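Local coordinates for halohydrin epoxidase A (Corynebacterium sp., PDB 4Z9F), which probably interconverts halohydrins and epoxides, releasing hydrogen halide from the halohydrin without a nicotinamide cofactor, on a fold of the short-chain dehydrogenase/reductase type, at residues C[9-14]-C[182-187]; C[60-65]-C[111-116]; C[76-81]-C[129-134]. The protein carries 1 engineered substitution. All blocks are in the same frame, centred on the assembly; numbering follows the deposited sequence.

Contact 1: residues C[9-14]-C[182-187]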
ATOM      1  N   ALA C   9       3.053   9.479  28.991  1.00 22.62           N
ATOM      2  CA  ALA C   9       2.333   8.393  29.645  1.00 22.74           C
ATOM      3  C   ALA C   9       0.894   8.742  30.002  1.00 22.88           C
ATOM      4  O   ALA C   9       0.095   7.831  30.255  1.00 24.15           O
ATOM      5  CB  ALA C   9       3.077   7.956  30.911  1.00 23.71           C
ATOM      6  N   ARG C  10       0.533  10.018  30.040  1.00 21.51           N
ATOM      7  CA  ARG C  10      -0.820  10.400  30.424  1.00 26.51           C
ATOM      8  C   ARG C  10      -1.729  10.638  29.226  1.00 28.70           C
ATOM      9  O   ARG C  10      -2.886  11.036  29.406  1.00 27.41           O
ATOM     10  CB  ARG C  10      -0.770  11.640  31.314  1.00 28.39           C
ATOM     11  CG  ARG C  10       0.061  11.396  32.570  1.00 31.42           C
ATOM     12  CD  ARG C  10       0.251  12.650  33.374  1.00 36.92           C
ATOM     13  NE  ARG C  10      -0.943  12.998  34.129  1.00 45.30           N
ATOM     14  CZ  ARG C  10      -0.979  13.955  35.050  1.00 48.84           C
ATOM     15  NH1 ARG C  10       0.120  14.648  35.322  1.00 48.13           N
ATOM     16  NH2 ARG C  10      -2.109  14.214  35.696  1.00 49.48           N
ATOM     17  N   HIS C  11      -1.246  10.382  28.012  1.00 23.44           N
ATOM     18  CA  HIS C  11      -1.941  10.798  26.808  1.00 22.94           C
ATOM     19  C   HIS C  11      -2.004   9.650  25.810  1.00 27.16           C
ATOM     20  O   HIS C  11      -1.275   8.660  25.929  1.00 25.69           O
ATOM     21  CB  HIS C  11      -1.245  12.007  26.181  1.00 24.12           C
ATOM     22  CG  HIS C  11      -1.161  13.184  27.099  1.00 24.49           C
ATOM     23  ND1 HIS C  11      -2.185  14.095  27.232  1.00 25.76           N
ATOM     24  CD2 HIS C  11      -0.187  13.585  27.948  1.00 26.64           C
ATOM     25  CE1 HIS C  11      -1.843  15.013  28.120  1.00 28.11           C
ATOM     26  NE2 HIS C  11      -0.633  14.729  28.567  1.00 28.93           N
ATOM     27  N   PHE C  12      -2.910   9.795  24.832  1.00 24.42           N
ATOM     28  CA  PHE C  12      -2.999   8.870  23.701  1.00 22.90           C
ATOM     29  C   PHE C  12      -3.035   7.412  24.174  1.00 23.10           C
ATOM     30  O   PHE C  12      -3.918   7.017  24.943  1.00 22.79           O
ATOM     31  CB  PHE C  12      -1.818   9.136  22.757  1.00 25.25           C
ATOM     32  CG  PHE C  12      -2.056   8.739  21.317  1.00 24.10           C
ATOM     33  CD1 PHE C  12      -3.325   8.416  20.855  1.00 21.48           C
ATOM     34  CD2 PHE C  12      -0.995   8.688  20.428  1.00 19.62           C
ATOM     35  CE1 PHE C  12      -3.523   8.058  19.528  1.00 23.84           C
ATOM     36  CE2 PHE C  12      -1.187   8.332  19.104  1.00 21.19           C
ATOM     37  CZ  PHE C  12      -2.457   8.011  18.651  1.00 23.17           C
ATOM     38  N   ALA C  13      -2.078   6.603  23.740  1.00 21.84           N
ATOM     39  CA  ALA C  13      -2.025   5.209  24.147  1.00 19.17           C
ATOM     40  C   ALA C  13      -1.248   4.991  25.438  1.00 21.08           C
ATOM     41  O   ALA C  13      -1.090   3.838  25.859  1.00 21.99           O
ATOM     42  CB  ALA C  13      -1.411   4.356  23.028  1.00 19.98           C
ATOM     43  N   GLY C  14      -0.769   6.056  26.074  1.00 22.31           N
ATOM     44  CA  GLY C  14       0.011   5.939  27.293  1.00 23.82           C
ATOM     45  C   GLY C  14      -0.666   5.128  28.382  1.00 22.34           C
ATOM     46  O   GLY C  14      -0.150   4.099  28.831  1.00 27.60           O
ATOM     47  N   ASN C 182      -9.499   6.480  24.059  1.00 20.00           N
ATOM     48  CA  ASN C 182      -8.285   6.965  24.696  1.00 20.89           C
ATOM     49  C   ASN C 182      -8.497   8.424  25.068  1.00 20.44           C
ATOM     50  O   ASN C 182      -9.339   9.103  24.466  1.00 22.03           O
ATOM     51  CB  ASN C 182      -7.066   6.784  23.768  1.00 18.95           C
ATOM     52  CG  ASN C 182      -6.981   7.835  22.689  1.00 19.08           C
ATOM     53  OD1 ASN C 182      -6.513   8.941  22.933  1.00 18.66           O
ATOM     54  ND2 ASN C 182      -7.418   7.484  21.465  1.00 21.55           N
ATOM     55  N   PRO C 183      -7.763   8.937  26.063  1.00 22.77           N
ATOM     56  CA  PRO C 183      -8.066  10.287  26.574  1.00 21.39           C
ATOM     57  C   PRO C 183      -7.769  11.409  25.601  1.00 21.77           C
ATOM     58  O   PRO C 183      -8.302  12.512  25.785  1.00 24.67           O
ATOM     59  CB  PRO C 183      -7.174  10.396  27.819  1.00 23.78           C
ATOM     60  CG  PRO C 183      -6.024   9.511  27.502  1.00 21.98           C
ATOM     61  CD  PRO C 183      -6.652   8.321  26.815  1.00 20.17           C
ATOM     62  N   THR C 184      -6.942  11.184  24.578  1.00 20.54           N
ATOM     63  CA  THR C 184      -6.649  12.267  23.651  1.00 20.28           C
ATOM     64  C   THR C 184      -7.752  12.420  22.609  1.00 20.00           C
ATOM     65  O   THR C 184      -8.363  13.486  22.496  1.00 19.88           O
ATOM     66  CB  THR C 184      -5.295  12.044  22.976  1.00 23.13           C
ATOM     67  OG1 THR C 184      -4.275  12.026  23.980  1.00 19.87           O
ATOM     68  CG2 THR C 184      -5.013  13.177  22.011  1.00 24.85           C
ATOM     69  N   TYR C 185      -8.047  11.355  21.857  1.00 19.51           N
ATOM     70  CA  TYR C 185      -8.911  11.505  20.691  1.00 20.13           C
ATOM     71  C   TYR C 185     -10.329  10.987  20.882  1.00 21.35           C
ATOM     72  O   TYR C 185     -11.239  11.488  20.216  1.00 20.65           O
ATOM     73  CB  TYR C 185      -8.284  10.809  19.483  1.00 23.60           C
ATOM     74  CG  TYR C 185      -7.051  11.527  18.984  1.00 23.44           C
ATOM     75  CD1 TYR C 185      -7.137  12.821  18.487  1.00 23.41           C
ATOM     76  CD2 TYR C 185      -5.810  10.913  19.009  1.00 25.88           C
ATOM     77  CE1 TYR C 185      -6.014  13.489  18.028  1.00 27.46           C
ATOM     78  CE2 TYR C 185      -4.677  11.575  18.557  1.00 24.94           C
ATOM     79  CZ  TYR C 185      -4.793  12.859  18.055  1.00 27.14           C
ATOM     80  OH  TYR C 185      -3.681  13.535  17.586  1.00 30.99           O
ATOM     81  N   PHE C 186     -10.550   9.998  21.748  1.00 19.35           N
ATOM     82  CA  PHE C 186     -11.877   9.414  21.953  1.00 19.54           C
ATOM     83  C   PHE C 186     -12.063   9.092  23.430  1.00 20.83           C
ATOM     84  O   PHE C 186     -12.157   7.924  23.822  1.00 20.58           O
ATOM     85  CB  PHE C 186     -12.064   8.158  21.099  1.00 23.80           C
ATOM     86  CG  PHE C 186     -12.065   8.421  19.622  1.00 25.13           C
ATOM     87  CD1 PHE C 186     -13.215   8.863  18.980  1.00 23.84           C
ATOM     88  CD2 PHE C 186     -10.918   8.225  18.871  1.00 21.60           C
ATOM     89  CE1 PHE C 186     -13.211   9.125  17.611  1.00 24.83           C
ATOM     90  CE2 PHE C 186     -10.916   8.477  17.493  1.00 23.60           C
ATOM     91  CZ  PHE C 186     -12.064   8.922  16.871  1.00 23.13           C
ATOM     92  N   PRO C 187     -12.115  10.109  24.283  1.00 19.85           N
ATOM     93  CA  PRO C 187     -12.334   9.839  25.707  1.00 25.10           C
ATOM     94  C   PRO C 187     -13.704   9.207  25.923  1.00 25.78           C
ATOM     95  O   PRO C 187     -14.623   9.362  25.113  1.00 23.43           O
ATOM     96  CB  PRO C 187     -12.222  11.223  26.356  1.00 23.03           C
ATOM     97  CG  PRO C 187     -12.558  12.184  25.268  1.00 25.14           C
ATOM     98  CD  PRO C 187     -12.046  11.552  24.000  1.00 22.06           C
TER
HETATM   99  O   HOH W   1      -4.591  14.209  25.645  1.00 25.56           O

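Contact 2: residues C[60-65]-C[111-116]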
ATOM      1  N   GLU C  60      16.421  12.591  23.751  1.00 28.74           N
ATOM      2  CA  GLU C  60      17.709  11.905  23.704  1.00 28.57           C
ATOM      3  C   GLU C  60      18.200  11.476  25.076  1.00 30.65           C
ATOM      4  O   GLU C  60      19.176  10.722  25.156  1.00 27.92           O
ATOM      5  CB  GLU C  60      18.765  12.802  23.057  1.00 29.56           C
ATOM      6  CG  GLU C  60      19.013  14.091  23.828  1.00 33.26           C
ATOM      7  CD  GLU C  60      18.318  15.299  23.218  1.00 40.29           C
ATOM      8  OE1 GLU C  60      18.993  16.334  23.025  1.00 44.38           O
ATOM      9  OE2 GLU C  60      17.106  15.220  22.924  1.00 33.39           O
ATOM     10  N   ARG C  61      17.566  11.939  26.153  1.00 30.33           N
ATOM     11  CA  ARG C  61      18.015  11.609  27.498  1.00 33.37           C
ATOM     12  C   ARG C  61      17.129  10.595  28.205  1.00 28.63           C
ATOM     13  O   ARG C  61      17.504  10.116  29.281  1.00 30.24           O
ATOM     14  CB  ARG C  61      18.124  12.888  28.344  1.00 33.51           C
ATOM     15  CG  ARG C  61      19.279  13.787  27.913  1.00 38.23           C
ATOM     16  CD  ARG C  61      19.170  15.192  28.474  1.00 46.10           C
ATOM     17  NE  ARG C  61      20.301  16.020  28.056  1.00 49.35           N
ATOM     18  CZ  ARG C  61      20.722  17.102  28.707  1.00 56.39           C
ATOM     19  NH1 ARG C  61      20.103  17.502  29.812  1.00 52.86           N
ATOM     20  NH2 ARG C  61      21.762  17.787  28.247  1.00 55.36           N
ATOM     21  N   LEU C  62      15.987  10.224  27.619  1.00 28.42           N
ATOM     22  CA  LEU C  62      15.060   9.325  28.299  1.00 24.74           C
ATOM     23  C   LEU C  62      15.640   7.936  28.510  1.00 25.46           C
ATOM     24  O   LEU C  62      15.319   7.277  29.505  1.00 24.85           O
ATOM     25  CB  LEU C  62      13.757   9.213  27.505  1.00 27.84           C
ATOM     26  CG  LEU C  62      12.980  10.515  27.390  1.00 25.66           C
ATOM     27  CD1 LEU C  62      11.735  10.270  26.568  1.00 25.60           C
ATOM     28  CD2 LEU C  62      12.639  11.059  28.789  1.00 28.89           C
ATOM     29  N   VAL C  63      16.463   7.451  27.581  1.00 26.10           N
ATOM     30  CA  VAL C  63      16.956   6.086  27.715  1.00 27.49           C
ATOM     31  C   VAL C  63      17.941   5.993  28.876  1.00 27.41           C
ATOM     32  O   VAL C  63      17.842   5.096  29.718  1.00 24.86           O
ATOM     33  CB  VAL C  63      17.574   5.594  26.394  1.00 27.91           C
ATOM     34  CG1 VAL C  63      18.305   4.282  26.603  1.00 29.36           C
ATOM     35  CG2 VAL C  63      16.485   5.421  25.332  1.00 23.27           C
ATOM     36  N   ASP C  64      18.887   6.931  28.951  1.00 26.82           N
ATOM     37  CA  ASP C  64      19.846   6.907  30.057  1.00 29.85           C
ATOM     38  C   ASP C  64      19.135   7.087  31.396  1.00 30.80           C
ATOM     39  O   ASP C  64      19.453   6.400  32.373  1.00 31.18           O
ATOM     40  CB  ASP C  64      20.916   7.983  29.855  1.00 30.09           C
ATOM     41  CG  ASP C  64      21.975   7.585  28.826  1.00 40.28           C
ATOM     42  OD1 ASP C  64      22.171   6.374  28.582  1.00 37.59           O
ATOM     43  OD2 ASP C  64      22.621   8.497  28.259  1.00 49.20           O
ATOM     44  N   ALA C  65      18.142   7.979  31.450  1.00 28.95           N
ATOM     45  CA  ALA C  65      17.365   8.145  32.677  1.00 29.16           C
ATOM     46  C   ALA C  65      16.624   6.866  33.047  1.00 29.31           C
ATOM     47  O   ALA C  65      16.568   6.491  34.226  1.00 29.50           O
ATOM     48  CB  ALA C  65      16.380   9.303  32.530  1.00 28.90           C
ATOM     49  N   ILE C 111      12.628  10.119  16.422  1.00 21.72           N
ATOM     50  CA  ILE C 111      13.918   9.794  15.809  1.00 19.31           C
ATOM     51  C   ILE C 111      15.057   9.985  16.812  1.00 22.29           C
ATOM     52  O   ILE C 111      15.941   9.132  16.945  1.00 20.69           O
ATOM     53  CB  ILE C 111      14.140  10.636  14.542  1.00 23.48           C
ATOM     54  CG1 ILE C 111      13.343  10.048  13.377  1.00 18.40           C
ATOM     55  CG2 ILE C 111      15.626  10.693  14.191  1.00 18.68           C
ATOM     56  CD1 ILE C 111      13.327  10.931  12.148  1.00 25.66           C
ATOM     57  N   LEU C 112      15.055  11.113  17.526  1.00 20.34           N
ATOM     58  CA  LEU C 112      16.096  11.359  18.523  1.00 23.66           C
ATOM     59  C   LEU C 112      16.040  10.328  19.641  1.00 23.21           C
ATOM     60  O   LEU C 112      17.083   9.904  20.153  1.00 24.48           O
ATOM     61  CB  LEU C 112      15.968  12.775  19.101  1.00 23.56           C
ATOM     62  CG  LEU C 112      16.250  13.950  18.162  1.00 24.13           C
ATOM     63  CD1 LEU C 112      16.164  15.265  18.916  1.00 26.64           C
ATOM     64  CD2 LEU C 112      17.601  13.805  17.477  1.00 25.29           C
ATOM     65  N   LEU C 113      14.832   9.926  20.049  1.00 24.41           N
ATOM     66  CA  LEU C 113      14.698   8.865  21.042  1.00 19.38           C
ATOM     67  C   LEU C 113      15.268   7.554  20.517  1.00 24.14           C
ATOM     68  O   LEU C 113      16.093   6.916  21.179  1.00 23.77           O
ATOM     69  CB  LEU C 113      13.234   8.687  21.432  1.00 22.24           C
ATOM     70  CG  LEU C 113      12.897   7.453  22.278  1.00 19.17           C
ATOM     71  CD1 LEU C 113      13.620   7.519  23.616  1.00 21.32           C
ATOM     72  CD2 LEU C 113      11.404   7.367  22.513  1.00 22.32           C
ATOM     73  N   LEU C 114      14.835   7.134  19.322  1.00 21.86           N
ATOM     74  CA  LEU C 114      15.357   5.898  18.739  1.00 22.91           C
ATOM     75  C   LEU C 114      16.876   5.952  18.572  1.00 21.05           C
ATOM     76  O   LEU C 114      17.567   4.970  18.863  1.00 20.22           O
ATOM     77  CB  LEU C 114      14.677   5.619  17.391  1.00 20.75           C
ATOM     78  CG  LEU C 114      15.180   4.406  16.603  1.00 23.17           C
ATOM     79  CD1 LEU C 114      14.907   3.102  17.341  1.00 17.08           C
ATOM     80  CD2 LEU C 114      14.583   4.376  15.196  1.00 20.32           C
ATOM     81  N   GLN C 115      17.408   7.088  18.099  1.00 20.41           N
ATOM     82  CA  GLN C 115      18.853   7.213  17.895  1.00 23.16           C
ATOM     83  C   GLN C 115      19.602   6.934  19.188  1.00 22.86           C
ATOM     84  O   GLN C 115      20.577   6.175  19.205  1.00 24.06           O
ATOM     85  CB  GLN C 115      19.205   8.612  17.364  1.00 21.64           C
ATOM     86  CG  GLN C 115      20.706   8.875  17.191  1.00 23.13           C
ATOM     87  CD  GLN C 115      21.043  10.295  16.719  1.00 23.87           C
ATOM     88  OE1 GLN C 115      20.631  11.282  17.331  1.00 23.99           O
ATOM     89  NE2 GLN C 115      21.820  10.396  15.631  1.00 22.59           N
ATOM     90  N   SER C 116      19.145   7.546  20.287  1.00 22.98           N
ATOM     91  CA  SER C 116      19.773   7.368  21.594  1.00 22.50           C
ATOM     92  C   SER C 116      19.629   5.946  22.117  1.00 22.83           C
ATOM     93  O   SER C 116      20.420   5.530  22.964  1.00 26.14           O
ATOM     94  CB  SER C 116      19.158   8.345  22.607  1.00 21.39           C
ATOM     95  OG  SER C 116      17.863   7.918  23.010  1.00 23.58           O
TER
HETATM   96  O   HOH W   2      16.744   8.688  25.097  1.00 25.51           O

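Contact 3: residues C[76-81]-C[129-134]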
ATOM      1  N   ILE C  76      10.365  -0.262  24.529  1.00 21.30           N
ATOM      2  CA  ILE C  76      10.099   1.167  24.486  1.00 19.54           C
ATOM      3  C   ILE C  76       8.782   1.348  23.733  1.00 23.12           C
ATOM      4  O   ILE C  76       8.634   0.855  22.608  1.00 18.57           O
ATOM      5  CB  ILE C  76      11.236   1.951  23.808  1.00 23.06           C
ATOM      6  CG1 ILE C  76      12.565   1.734  24.550  1.00 18.77           C
ATOM      7  CG2 ILE C  76      10.890   3.440  23.725  1.00 22.99           C
ATOM      8  CD1 ILE C  76      13.757   2.338  23.839  1.00 21.88           C
ATOM      9  N   VAL C  77       7.816   2.008  24.367  1.00 22.06           N
ATOM     10  CA  VAL C  77       6.603   2.455  23.694  1.00 20.29           C
ATOM     11  C   VAL C  77       6.775   3.935  23.410  1.00 22.63           C
ATOM     12  O   VAL C  77       6.705   4.766  24.322  1.00 20.49           O
ATOM     13  CB  VAL C  77       5.342   2.198  24.527  1.00 18.84           C
ATOM     14  CG1 VAL C  77       4.133   2.784  23.805  1.00 21.90           C
ATOM     15  CG2 VAL C  77       5.139   0.716  24.752  1.00 19.13           C
ATOM     16  N   SER C  78       7.027   4.264  22.148  1.00 19.20           N
ATOM     17  CA  SER C  78       7.193   5.653  21.731  1.00 20.33           C
ATOM     18  C   SER C  78       5.808   6.189  21.405  1.00 24.13           C
ATOM     19  O   SER C  78       5.343   6.119  20.269  1.00 23.06           O
ATOM     20  CB  SER C  78       8.125   5.755  20.537  1.00 17.85           C
ATOM     21  OG  SER C  78       8.382   7.111  20.228  1.00 20.05           O
ATOM     22  N   ASN C  79       5.147   6.728  22.423  1.00 21.43           N
ATOM     23  CA  ASN C  79       3.743   7.124  22.343  1.00 19.31           C
ATOM     24  C   ASN C  79       3.687   8.623  22.053  1.00 22.39           C
ATOM     25  O   ASN C  79       3.431   9.458  22.923  1.00 27.28           O
ATOM     26  CB  ASN C  79       3.039   6.731  23.635  1.00 19.87           C
ATOM     27  CG  ASN C  79       1.663   7.317  23.763  1.00 25.15           C
ATOM     28  OD1 ASN C  79       0.762   7.024  22.967  1.00 23.36           O
ATOM     29  ND2 ASN C  79       1.474   8.127  24.794  1.00 23.25           N
ATOM     30  N   ASP C  80       3.945   8.972  20.798  1.00 22.00           N
ATOM     31  CA  ASP C  80       4.045  10.370  20.420  1.00 22.03           C
ATOM     32  C   ASP C  80       2.666  10.940  20.110  1.00 24.23           C
ATOM     33  O   ASP C  80       1.798  10.243  19.580  1.00 24.08           O
ATOM     34  CB  ASP C  80       4.989  10.518  19.228  1.00 21.63           C
ATOM     35  CG  ASP C  80       6.363   9.921  19.520  1.00 25.51           C
ATOM     36  OD1 ASP C  80       7.125  10.564  20.275  1.00 24.85           O
ATOM     37  OD2 ASP C  80       6.667   8.804  19.035  1.00 21.91           O
ATOM     38  N   TYR C  81       2.467  12.203  20.476  1.00 24.71           N
ATOM     39  CA  TYR C  81       1.191  12.881  20.299  1.00 23.82           C
ATOM     40  C   TYR C  81       1.456  14.378  20.333  1.00 24.94           C
ATOM     41  O   TYR C  81       2.520  14.827  20.765  1.00 24.98           O
ATOM     42  CB  TYR C  81       0.183  12.468  21.378  1.00 24.99           C
ATOM     43  CG  TYR C  81       0.076  13.470  22.510  1.00 26.46           C
ATOM     44  CD1 TYR C  81      -1.040  14.294  22.631  1.00 28.93           C
ATOM     45  CD2 TYR C  81       1.100  13.618  23.438  1.00 27.84           C
ATOM     46  CE1 TYR C  81      -1.138  15.226  23.655  1.00 25.96           C
ATOM     47  CE2 TYR C  81       1.005  14.540  24.466  1.00 25.97           C
ATOM     48  CZ  TYR C  81      -0.115  15.336  24.570  1.00 26.92           C
ATOM     49  OH  TYR C  81      -0.202  16.258  25.585  1.00 27.95           O
ATOM     50  N   VAL C 129      10.727  -1.820  20.198  1.00 20.48           N
ATOM     51  CA  VAL C 129      10.457  -0.401  20.141  1.00 18.18           C
ATOM     52  C   VAL C 129       9.161  -0.280  19.350  1.00 25.38           C
ATOM     53  O   VAL C 129       9.125  -0.613  18.155  1.00 18.45           O
ATOM     54  CB  VAL C 129      11.606   0.386  19.496  1.00 22.20           C
ATOM     55  CG1 VAL C 129      11.368   1.875  19.597  1.00 20.68           C
ATOM     56  CG2 VAL C 129      12.957   0.018  20.152  1.00 20.03           C
ATOM     57  N   ILE C 130       8.092   0.138  20.029  1.00 21.29           N
ATOM     58  CA  ILE C 130       6.754   0.208  19.448  1.00 21.11           C
ATOM     59  C   ILE C 130       6.376   1.671  19.324  1.00 25.38           C
ATOM     60  O   ILE C 130       6.316   2.389  20.329  1.00 22.66           O
ATOM     61  CB  ILE C 130       5.734  -0.554  20.304  1.00 23.10           C
ATOM     62  CG1 ILE C 130       6.155  -2.013  20.426  1.00 22.86           C
ATOM     63  CG2 ILE C 130       4.338  -0.450  19.690  1.00 23.37           C
ATOM     64  CD1 ILE C 130       5.529  -2.720  21.565  1.00 18.29           C
ATOM     65  N   PHE C 131       6.122   2.118  18.096  1.00 20.34           N
ATOM     66  CA  PHE C 131       5.778   3.505  17.834  1.00 20.47           C
ATOM     67  C   PHE C 131       4.265   3.617  17.703  1.00 20.70           C
ATOM     68  O   PHE C 131       3.656   2.916  16.885  1.00 22.85           O
ATOM     69  CB  PHE C 131       6.473   4.010  16.569  1.00 18.17           C
ATOM     70  CG  PHE C 131       7.960   4.146  16.716  1.00 17.93           C
ATOM     71  CD1 PHE C 131       8.795   3.042  16.589  1.00 19.74           C
ATOM     72  CD2 PHE C 131       8.527   5.388  16.962  1.00 16.96           C
ATOM     73  CE1 PHE C 131      10.182   3.176  16.711  1.00 15.50           C
ATOM     74  CE2 PHE C 131       9.913   5.524  17.101  1.00 21.84           C
ATOM     75  CZ  PHE C 131      10.735   4.418  16.970  1.00 19.13           C
ATOM     76  N   ILE C 132       3.656   4.467  18.524  1.00 18.10           N
ATOM     77  CA  ILE C 132       2.235   4.761  18.377  1.00 19.50           C
ATOM     78  C   ILE C 132       2.113   5.927  17.414  1.00 20.51           C
ATOM     79  O   ILE C 132       2.598   7.029  17.693  1.00 20.30           O
ATOM     80  CB  ILE C 132       1.568   5.082  19.724  1.00 19.19           C
ATOM     81  CG1 ILE C 132       2.013   4.097  20.806  1.00 19.07           C
ATOM     82  CG2 ILE C 132       0.035   5.080  19.559  1.00 21.72           C
ATOM     83  CD1 ILE C 132       1.518   2.660  20.678  1.00 18.32           C
ATOM     84  N   THR C 133       1.484   5.677  16.264  1.00 21.56           N
ATOM     85  CA  THR C 133       1.400   6.682  15.216  1.00 19.86           C
ATOM     86  C   THR C 133      -0.073   7.011  15.008  1.00 20.96           C
ATOM     87  O   THR C 133      -0.733   7.509  15.928  1.00 20.47           O
ATOM     88  CB  THR C 133       2.092   6.185  13.936  1.00 20.19           C
ATOM     89  OG1 THR C 133       1.422   5.029  13.409  1.00 18.99           O
ATOM     90  CG2 THR C 133       3.545   5.792  14.261  1.00 19.21           C
ATOM     91  N   SER C 134      -0.616   6.690  13.842  1.00 20.27           N
ATOM     92  CA  SER C 134      -2.003   7.033  13.556  1.00 15.93           C
ATOM     93  C   SER C 134      -2.414   6.283  12.302  1.00 18.95           C
ATOM     94  O   SER C 134      -1.565   5.890  11.500  1.00 20.13           O
ATOM     95  CB  SER C 134      -2.183   8.535  13.350  1.00 20.81           C
ATOM     96  OG  SER C 134      -3.510   8.802  12.929  1.00 21.42           O
TER
HETATM   97  O   HOH W   3       5.348   7.629  17.145  1.00 23.20           O

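Contact 1: residues C[9-14]-C[182-187]
Phe12 packs against Asn182, Thr184 and Tyr185 where two loops of the Rossmann-like fold meet. Residues 9-14 join strand 3-6 to helix 14-23. In the cofactor-dependent dehydrogenases of this fold, the corresponding loop is glycine-rich and binds the nucleotide. Residues 182-187 follow strand 170-177. In relatives that lack the cofactor, the halide pocket lies in this part of the fold; Phe12 and Tyr185 may line its counterpart here.

Phe12 has by far the largest share of the buried surface. It sits second in a type II' turn from His11 to Gly14. Its ring swings anti to the backbone N (chi1 -155°), which brings it to Tyr185. The edge of Tyr185 points at the face of Phe12 in an offset edge-to-face pair, with planes at 84°. Tyr185 CD2 lies 3.7 Å from Phe12 CE1. Asn182 OD1 comes to the Phe12 ring at its edge, 3.8 Å from Phe12 CD1. The same oxygen accepts from Thr184 N, an Asx turn, and from Tyr185 N one residue further on. Both donors reach it from one face of the amide.

Thr184 supplies the direct polar link. Phe12 N donates to Thr184 OG1 at 2.8 Å, with an N-H...O angle of 146°. Thr184 CG2 rests over the centre of the Tyr185 ring, 3.7 Å above its plane. Elsewhere, Thr184 O bonds Arg84 of the same chain.

Pro183 lies against the backbone of the turn. Its CD lies 3.6 Å from Phe12 O, and its CG is 4.0 Å from Arg10 O. A water joins the loops a second time: it is 2.9 Å from His11 ND1, in the plane of the imidazole, and 2.8 Å from Thr184 OG1.

Contact 2: residues C[60-65]-C[111-116]
Leu112, Leu113 and Ser116 of the long helix 96-123 meet Leu62 and Val63 at the start of the short helix 62-67, and Glu60 just before it. The contact is a helix-helix packing in the outer layer of the Rossmann-like fold, beside the parallel sheet.

Ile111 opens the segment and turns to Phe103 of the second subunit. Leu112 CD1 lies 4.1 Å from Glu60 OE2, and the two side chains run side by side, pointing the same way. Leu112 also packs on Glu96 of the second subunit.

Leu113 carries the apolar part. A chi1 of 170° carries its CG away from the backbone N and brings CD1 to the short helix. Leu113 CD1 is 3.9 Å from Val63 CG2, and these side chains cross at about a right angle. The same methyl is 4.2 Å from Leu62 CB. Leu113 further touches Ile76 and Ser78, so it lies between helix 62-67 and strand 73-79.

Leu114 and Gln115 turn to other neighbours. Gln115 NE2 bonds the carbonyls of Ile91 and Thr94 of the second subunit. The helix thus serves the subunit interface as well as this contact.

Ser116 makes the closest approach to residues 60-65. Its CB lies 3.5 Å from Glu60 O, and Val63 CG2 is 3.7 Å from Ser116 OG. That hydroxyl is turned between its own backbone N and carbonyl carbon (chi1 75°), where it donates to Leu113 O one turn back, at 2.7 Å. A water completes the link between the helices. It donates to Ser116 OG over a short 2.5 Å and accepts from Val63 N at 2.8 Å.

Contact 3: residues C[76-81]-C[129-134]
Strands 76-79 and 129-132 run parallel at 16°, 4.6 Å apart at the axes, as neighbours in the central sheet of the Rossmann-like fold. Ile76 pairs with Val129, Val77 with Ile130 and Ser78 with Phe131. Ile130 N donates to Ile76 O, and Ser78 N to Ile130 O, each at 2.7 Å. Ile132 N reaches Ser78 O at 2.9 Å, from above the carbonyl plane. Helix 96-123 joins the two strands in a beta-alpha-beta crossover.

On one face, Val77 CG1 lies 3.9 Å from Ile132 CG1. Ile132 also crosses Asn79 at a slant, with its CG1 3.8 Å from Asn79 OD1. The Asn79 amide itself serves the loop at His11 and Ala13.

Ile76, Ser78 and Phe131 lie on the other face, under helices 96-123 and 147-165. Ser78 CB meets the Phe131 ring obliquely, 3.6 Å from CD2. With chi1 at -174°, Ser78 OG leans to the carbonyl side of its residue, which leads it along the strand to the carboxylate of Asp80. It donates to Asp80 OD2 at 2.7 Å, on the syn side and 22° out of the carboxylate plane.

Contact 3 lies at the middle of the chain, and the other two flank it. Contacts 1 and 2 do not touch; their centres are about 22 Å apart. Asn79 ties contact 3 to contact 1: its ND2 and OD1 probably bond His11 O and Ala13 N, each at 3.0 Å. Contact 2 backs the sheet through Leu113, whose CD2 is 3.8 Å from Ser78 OG. Ser134, just past strand 127-132, touches Arg151, and Tyr147 lies near Tyr185. Ser134, Tyr147 and Arg151 probably match the Ser-Tyr-Arg triad of halohydrin dehalogenases. If so, contacts 1 and 3 border the active site, whereas contact 2 adjoins the subunit interface.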